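Local coordinates for protein A49R (Vaccinia virus, PDB 4D5T) that blocks host NF-kappa-B activation by binding BTRC, which reduces ubiquitination of the inhibitor NFKBIA and keeps p65/RELA in the cytoplasm, at residues Lys86-Ser89 and Phe90-Asp93; Leu142-Asp145 and Ile146-Arg149. One frame throughout, in Å; residues are numbered along the deposited sequence.

Contact 1. Residues Lys86-Ser89 and Phe90-Asp93; sequences KFMS and FYKD
Phe87 offers one face of its ring to the edge of Phe90 in a T-shaped stack, the centroids 4.8 Å apart and the planes at 73°. CD2 of Phe90 sits over the centre of the Phe87 ring, 3.7 Å from Phe87 CD1. The first torsion of Phe90, -66°, lays CG beside its own backbone N and turns the ring back along the chain to meet its neighbour. Phe87 also turns an edge to the face of Tyr91 in an offset edge-to-face pair, which joins all three rings in an aromatic cluster; the hydroxyl oxygen is part of the touching surface, Tyr91 OH lying 3.5 Å from Phe87 CE1. The thioether of Met88 completes the row: a bend at chi2 (-43°) brings Met88 SD to the edge of the Tyr91 ring, 3.8 Å from Tyr91 CE2, a Met-aromatic contact. Flat phenylalanine rings let an edge meet a face at this spacing, and the unbranched methionine chain can bend to lay its sulfur beside the tyrosine.

Successive i to i+3 backbone bonds, Phe90 N to Phe87 O, Tyr91 N to Met88 O and Lys92 N to Ser89 O, give the 3-10-type pattern of a turn leading from helix 76-87 towards helix 95-109. Phe90 packs on Ile98 and Ile102 of the latter, and Lys86 forms a salt bridge to its Asp100, while Phe87 reaches Arg125 and Ile126 of helix 112-126.

Contact 2. Residues Leu142-Asp145 and Ile146-Arg149; sequences LSND and IRER
Leu142 and Ile146, one helical turn apart, meet at a slant on the buried side of their helix. In Leu142, chi1 of 177° sets CG anti to the backbone N and leans the branch towards the next turn, where Ile146 CD1 comes within 3.7 Å of Leu142 CG. Branched aliphatic chains suit this apolar side. In the backbone, Ile146 N donates to Leu142 O at 2.9 Å, one of four successive i to i+4 bonds that keep the helix regular.

Polar groups occupy other sides. Asn144 and Arg147 run side by side in the same direction, amide and guanidinium planes 65° apart, and a water joins them: it donates to Asn144 OD1 at 2.6 Å, accepts from Arg147 NH1 at 3.1 Å, and also bonds Ser143 OG. Arg147, bent at chi3, donates from NE to ND1 of His10. Asp145 OD1 and Glu148 OE1 lie 4.4 Å apart. A second water donates to Glu148 OE1 and to the backbone O of Asp145, while Gln141 NE2 bonds Asp145 OD1; each carboxylate thus has its own donor, which may offset the nearness of like charges.

Within the bundle, Leu142 packs against helix 95-109 and Phe53 of helix 49-61, whereas Ile146 touches Val57 of helix 49-61 and Leu13 of helix 9-23.

From the N terminus, the chain passes through helices 9-23, 29-40, 49-61 and 64-72 before contact 1, which begins in the last turn of helix 76-87 and runs into the loop before helix 95-109, closing a short turn there. Helix 112-126 follows, and contact 2 then spans about two turns of helix 132-150, the last helix. Each contact is local, so they come in series without nesting or crossing, their centres 20 Å apart and their nearest atoms about 10 Å. Helix 95-109 is common ground, packed by side chains of both. Contact 1 links it to helices 76-87 and 112-126, and contact 2 ties it to helices 9-23, 49-61 and 132-150, within the all-helical Bcl-2-like fold.

Contact 1. Residues Lys86-Ser89 and Phe90-Asp93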
loop_
_atom_site.group_PDB
_atom_site.type_symbol
_atom_site.label_atom_id
_atom_site.label_comp_id
_atom_site.label_asym_id
_atom_site.label_seq_id
_atom_site.Cartn_x
_atom_site.Cartn_y
_atom_site.Cartn_z
ATOM N N LYS A 86 -5.801 2.932 -11.013
ATOM C CA LYS A 86 -5.268 3.085 -9.645
ATOM C C LYS A 86 -3.969 3.931 -9.639
ATOM O O LYS A 86 -3.757 4.753 -8.751
ATOM C CB LYS A 86 -4.950 1.756 -9.032
ATOM C CG LYS A 86 -6.135 0.816 -8.752
ATOM C CD LYS A 86 -7.225 1.395 -7.905
ATOM C CE LYS A 86 -8.221 0.324 -7.525
ATOM N NZ LYS A 86 -9.308 0.902 -6.702
ATOM N N PHE A 87 -3.166 3.778 -10.694
ATOM C CA PHE A 87 -1.887 4.535 -10.798
ATOM C C PHE A 87 -2.030 5.984 -10.714
ATOM O O PHE A 87 -1.208 6.631 -10.047
ATOM C CB PHE A 87 -1.086 4.212 -12.045
ATOM C CG PHE A 87 0.389 4.206 -11.775
ATOM C CD1 PHE A 87 1.013 5.441 -11.749
ATOM C CD2 PHE A 87 1.072 3.126 -11.415
ATOM C CE1 PHE A 87 2.343 5.549 -11.484
ATOM C CE2 PHE A 87 2.417 3.217 -11.102
ATOM C CZ PHE A 87 3.043 4.434 -11.125
ATOM N N MET A 88 -3.097 6.530 -11.284
ATOM C CA MET A 88 -3.235 7.953 -11.268
ATOM C C MET A 88 -3.317 8.536 -9.831
ATOM O O MET A 88 -3.016 9.692 -9.678
ATOM C CB MET A 88 -4.423 8.430 -12.109
ATOM C CG MET A 88 -4.370 8.056 -13.591
ATOM S SD MET A 88 -2.775 8.261 -14.426
ATOM C CE MET A 88 -2.866 7.238 -15.879
ATOM N N SER A 89 -3.711 7.732 -8.824
ATOM C CA SER A 89 -3.798 8.213 -7.423
ATOM C C SER A 89 -2.441 8.725 -6.975
ATOM O O SER A 89 -2.353 9.632 -6.174
ATOM C CB SER A 89 -4.316 7.134 -6.425
ATOM O OG SER A 89 -5.616 6.633 -6.782
ATOM N N PHE A 90 -1.379 8.147 -7.501
ATOM C CA PHE A 90 -0.010 8.555 -7.085
ATOM C C PHE A 90 0.295 9.978 -7.466
ATOM O O PHE A 90 1.211 10.628 -6.892
ATOM C CB PHE A 90 1.068 7.665 -7.670
ATOM C CG PHE A 90 1.049 6.277 -7.190
ATOM C CD1 PHE A 90 1.093 5.989 -5.845
ATOM C CD2 PHE A 90 0.925 5.241 -8.089
ATOM C CE1 PHE A 90 1.059 4.701 -5.401
ATOM C CE2 PHE A 90 0.896 3.941 -7.655
ATOM C CZ PHE A 90 0.977 3.655 -6.292
ATOM N N TYR A 91 -0.449 10.516 -8.455
ATOM C CA TYR A 91 -0.199 11.865 -8.923
ATOM C C TYR A 91 -1.153 12.874 -8.292
ATOM O O TYR A 91 -1.079 14.054 -8.584
ATOM C CB TYR A 91 -0.367 11.919 -10.409
ATOM C CG TYR A 91 0.475 10.864 -11.218
ATOM C CD1 TYR A 91 1.775 10.544 -10.887
ATOM C CD2 TYR A 91 -0.080 10.255 -12.359
ATOM C CE1 TYR A 91 2.532 9.696 -11.673
ATOM C CE2 TYR A 91 0.647 9.353 -13.154
ATOM C CZ TYR A 91 1.980 9.132 -12.822
ATOM O OH TYR A 91 2.728 8.287 -13.673
ATOM N N LYS A 92 -2.057 12.393 -7.439
ATOM C CA LYS A 92 -3.086 13.261 -6.805
ATOM C C LYS A 92 -2.870 13.375 -5.315
ATOM O O LYS A 92 -1.911 12.803 -4.805
ATOM C CB LYS A 92 -4.474 12.710 -7.151
ATOM C CG LYS A 92 -4.739 12.751 -8.648
ATOM C CD LYS A 92 -6.080 12.167 -9.013
ATOM C CE LYS A 92 -7.080 13.301 -9.202
ATOM N NZ LYS A 92 -8.154 12.890 -10.144
ATOM N N ASP A 93 -3.750 14.092 -4.615
ATOM C CA ASP A 93 -3.532 14.477 -3.226
ATOM C C ASP A 93 -4.368 13.730 -2.201
ATOM O O ASP A 93 -4.563 14.231 -1.060
ATOM C CB ASP A 93 -3.797 15.984 -3.045
ATOM C CG ASP A 93 -2.822 16.845 -3.841
ATOM O OD1 ASP A 93 -1.686 16.400 -4.144
ATOM O OD2 ASP A 93 -3.199 17.979 -4.180
#

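Contact 2. Residues Leu142-Asp145 and Ile146-Arg149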
loop_
_atom_site.group_PDB
_atom_site.type_symbol
_atom_site.label_atom_id
_atom_site.label_comp_id
_atom_site.label_asym_id
_atom_site.label_seq_id
_atom_site.Cartn_x
_atom_site.Cartn_y
_atom_site.Cartn_z
ATOM N N LEU A 142 -6.066 9.363 8.061
ATOM C CA LEU A 142 -6.341 8.095 7.381
ATOM C C LEU A 142 -6.343 6.929 8.371
ATOM O O LEU A 142 -7.214 6.048 8.317
ATOM C CB LEU A 142 -5.340 7.806 6.309
ATOM C CG LEU A 142 -5.549 6.459 5.618
ATOM C CD1 LEU A 142 -6.914 6.357 4.965
ATOM C CD2 LEU A 142 -4.504 6.271 4.572
ATOM N N SER A 143 -5.395 6.956 9.290
ATOM C CA SER A 143 -5.406 5.969 10.398
ATOM C C SER A 143 -6.771 5.961 11.146
ATOM O O SER A 143 -7.337 4.914 11.421
ATOM C CB SER A 143 -4.244 6.281 11.355
ATOM O OG SER A 143 -4.273 5.417 12.497
ATOM N N ASN A 144 -7.279 7.137 11.519
ATOM C CA ASN A 144 -8.610 7.191 12.131
ATOM C C ASN A 144 -9.734 6.664 11.243
ATOM O O ASN A 144 -10.596 5.969 11.729
ATOM C CB ASN A 144 -8.933 8.577 12.653
ATOM C CG ASN A 144 -8.026 8.991 13.800
ATOM O OD1 ASN A 144 -7.568 8.176 14.581
ATOM N ND2 ASN A 144 -7.790 10.287 13.923
ATOM N N ASP A 145 -9.695 6.959 9.968
ATOM C CA ASP A 145 -10.762 6.584 9.021
ATOM C C ASP A 145 -10.743 5.061 8.829
ATOM O O ASP A 145 -11.803 4.406 8.787
ATOM C CB ASP A 145 -10.541 7.220 7.670
ATOM C CG ASP A 145 -10.779 8.724 7.672
ATOM O OD1 ASP A 145 -11.339 9.229 8.633
ATOM O OD2 ASP A 145 -10.353 9.356 6.701
ATOM N N ILE A 146 -9.539 4.465 8.782
ATOM C CA ILE A 146 -9.405 3.033 8.688
ATOM C C ILE A 146 -9.873 2.302 9.981
ATOM O O ILE A 146 -10.570 1.270 9.929
ATOM C CB ILE A 146 -7.955 2.637 8.344
ATOM C CG1 ILE A 146 -7.706 3.015 6.899
ATOM C CG2 ILE A 146 -7.724 1.164 8.590
ATOM C CD1 ILE A 146 -6.309 2.886 6.443
ATOM N N ARG A 147 -9.544 2.860 11.135
ATOM C CA ARG A 147 -10.056 2.305 12.359
ATOM C C ARG A 147 -11.589 2.269 12.369
ATOM O O ARG A 147 -12.182 1.277 12.793
ATOM C CB ARG A 147 -9.560 3.099 13.566
ATOM C CG ARG A 147 -8.076 2.837 13.815
ATOM C CD ARG A 147 -7.453 3.808 14.769
ATOM N NE ARG A 147 -8.114 3.732 16.058
ATOM C CZ ARG A 147 -7.744 4.415 17.130
ATOM N NH1 ARG A 147 -6.742 5.292 17.083
ATOM N NH2 ARG A 147 -8.423 4.241 18.256
ATOM N N GLU A 148 -12.199 3.408 12.013
ATOM C CA GLU A 148 -13.645 3.564 12.016
ATOM C C GLU A 148 -14.306 2.595 11.037
ATOM O O GLU A 148 -15.295 1.965 11.375
ATOM C CB GLU A 148 -13.948 4.997 11.649
ATOM C CG GLU A 148 -15.361 5.468 11.799
ATOM C CD GLU A 148 -15.425 6.970 11.511
ATOM O OE1 GLU A 148 -14.878 7.414 10.451
ATOM O OE2 GLU A 148 -15.979 7.709 12.354
ATOM N N ARG A 149 -13.735 2.425 9.861
ATOM C CA ARG A 149 -14.310 1.573 8.834
ATOM C C ARG A 149 -14.156 0.085 9.058
ATOM O O ARG A 149 -15.069 -0.656 8.763
ATOM C CB ARG A 149 -13.701 1.879 7.491
ATOM C CG ARG A 149 -14.300 1.097 6.308
ATOM C CD ARG A 149 -14.202 1.834 4.995
ATOM N NE ARG A 149 -14.582 0.969 3.865
ATOM C CZ ARG A 149 -15.832 0.652 3.496
ATOM N NH1 ARG A 149 -16.897 1.060 4.167
ATOM N NH2 ARG A 149 -16.011 -0.120 2.434
HETATM O O HOH W 1 -5.512 6.596 14.610
HETATM O O HOH W 2 -14.098 5.665 8.049
#